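Local coordinates for protein novel Thermotoga maritima enzyme TM1112 (Thermotoga maritima, PDB 1O5U) that is of unknown function but belongs to the cupin family and may act as an enzyme, at residues 62-65 and 69-72. Residues are numbered along the deposited sequence; the frame is centred on the assembly and turned at random.
Sequences VTTE and KYVI
With CG of Lys69 anti to its own carbonyl carbon (chi1 -66°) and the chain extended until a final bend at chi4 (-87°), the ammonium group comes in beside Thr63 OG1, which likewise sits anti to its carbonyl carbon. Both side chains rise from the same face of the sheet and run alongside each other, and Lys69 NZ donates a 2.8 Å hydrogen bond to Thr63 OG1. The methyl Thr63 CG2 lies 3.6 Å from Lys69 NZ, so the bent end of the lysine lies against both branches of the threonine. Their backbones form a non-hydrogen-bonded antiparallel pair, and the side chains thus supply a polar link where the main chain has none.

One residue along, Val62 and Tyr70 make the hydrogen-bonded pair. Val62 N reaches Tyr70 O at 2.8 Å, while Tyr70 N donates a hydrogen bond to Val62 O at 3.0 Å, and the same carbonyl receives a CA-H contact from Lys69. On the other face the Tyr70 ring is turned toward the end of the opposing strand, where the methyl Thr64 CG2 meets its edge in the ring plane, 3.9 Å from Tyr70 CE2. Thr64 OG1 is instead hydrogen-bonded to Asp66 OD1 and Lys68 N, which ties the turn to the strand end. Deeper on this face, Val62 CG2 and Ile72 CD1 touch at 4.2 Å; Val62 also packs on Cys86 and Trp88, and Ile72 on Ile17 of strand 16-18.

One face thus carries a polar pair with an exposed lysine, the other the buried Val62 and Ile72, with the Tyr70 ring and the Thr64 methyl alongside. Together they illustrate a two-faced antiparallel beta hairpin, here formed by strands 58-64 and 69-73 at the edge of one sheet of the cupin beta-barrel.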
loop_
_atom_site.group_PDB
_atom_site.type_symbol
_atom_site.label_atom_id
_atom_site.label_comp_id
_atom_site.label_asym_id
_atom_site.label_seq_id
_atom_site.Cartn_x
_atom_site.Cartn_y
_atom_site.Cartn_z
ATOM N N VAL A 62 -5.892 -5.616 4.366
ATOM C CA VAL A 62 -5.002 -6.625 3.732
ATOM C C VAL A 62 -4.886 -7.829 4.698
ATOM O O VAL A 62 -4.706 -7.644 5.873
ATOM C CB VAL A 62 -3.655 -6.006 3.395
ATOM C CG1 VAL A 62 -2.698 -7.007 2.868
ATOM C CG2 VAL A 62 -3.812 -4.846 2.430
ATOM N N THR A 63 -5.062 -9.060 4.200
ATOM C CA THR A 63 -4.864 -10.271 4.979
ATOM C C THR A 63 -3.782 -11.055 4.257
ATOM O O THR A 63 -3.961 -11.401 3.093
ATOM C CB THR A 63 -6.144 -11.109 5.028
ATOM O OG1 THR A 63 -7.195 -10.317 5.618
ATOM C CG2 THR A 63 -5.982 -12.271 5.960
ATOM N N THR A 64 -2.688 -11.331 4.948
ATOM C CA THR A 64 -1.583 -12.065 4.347
ATOM C C THR A 64 -1.912 -13.558 4.271
ATOM O O THR A 64 -2.861 -14.046 4.895
ATOM C CB THR A 64 -0.282 -11.836 5.091
ATOM O OG1 THR A 64 -0.327 -12.418 6.398
ATOM C CG2 THR A 64 -0.026 -10.401 5.297
ATOM N N GLU A 65 -1.117 -14.290 3.507
ATOM C CA GLU A 65 -1.331 -15.726 3.373
ATOM C C GLU A 65 -1.393 -16.443 4.713
ATOM O O GLU A 65 -2.165 -17.410 4.882
ATOM C CB GLU A 65 -0.185 -16.325 2.561
ATOM C CG GLU A 65 -0.493 -17.665 1.967
ATOM C CD GLU A 65 0.689 -18.188 1.182
ATOM O OE1 GLU A 65 1.809 -17.578 1.256
ATOM O OE2 GLU A 65 0.496 -19.224 0.515
ATOM N N LYS A 69 -3.454 -9.417 9.604
ATOM C CA LYS A 69 -4.445 -8.466 9.150
ATOM C C LYS A 69 -3.991 -7.060 9.437
ATOM O O LYS A 69 -3.490 -6.761 10.526
ATOM C CB LYS A 69 -5.774 -8.732 9.846
ATOM C CG LYS A 69 -6.341 -10.116 9.414
ATOM C CD LYS A 69 -7.795 -10.266 9.731
ATOM C CE LYS A 69 -8.446 -11.447 9.023
ATOM N NZ LYS A 69 -8.919 -11.025 7.662
ATOM N N TYR A 70 -4.179 -6.207 8.447
ATOM C CA TYR A 70 -3.734 -4.818 8.499
ATOM C C TYR A 70 -4.808 -3.992 7.801
ATOM O O TYR A 70 -5.547 -4.514 6.951
ATOM C CB TYR A 70 -2.475 -4.673 7.658
ATOM C CG TYR A 70 -1.329 -5.518 8.095
ATOM C CD1 TYR A 70 -0.477 -5.124 9.143
ATOM C CD2 TYR A 70 -1.117 -6.754 7.509
ATOM C CE1 TYR A 70 0.602 -5.957 9.539
ATOM C CE2 TYR A 70 -0.076 -7.576 7.924
ATOM C CZ TYR A 70 0.759 -7.177 8.944
ATOM O OH TYR A 70 1.779 -8.018 9.299
ATOM N N VAL A 71 -4.909 -2.735 8.190
ATOM C CA VAL A 71 -5.712 -1.767 7.477
ATOM C C VAL A 71 -4.744 -0.680 7.040
ATOM O O VAL A 71 -3.851 -0.207 7.841
ATOM C CB VAL A 71 -6.810 -1.187 8.397
ATOM C CG1 VAL A 71 -7.477 0.062 7.785
ATOM C CG2 VAL A 71 -7.838 -2.244 8.656
ATOM N N ILE A 72 -4.929 -0.250 5.810
ATOM C CA ILE A 72 -4.180 0.905 5.296
ATOM C C ILE A 72 -5.154 1.927 4.786
ATOM O O ILE A 72 -6.209 1.581 4.263
ATOM C CB ILE A 72 -3.191 0.504 4.225
ATOM C CG1 ILE A 72 -3.844 -0.298 3.129
ATOM C CG2 ILE A 72 -2.093 -0.354 4.834
ATOM C CD1 ILE A 72 -2.853 -0.734 2.010
#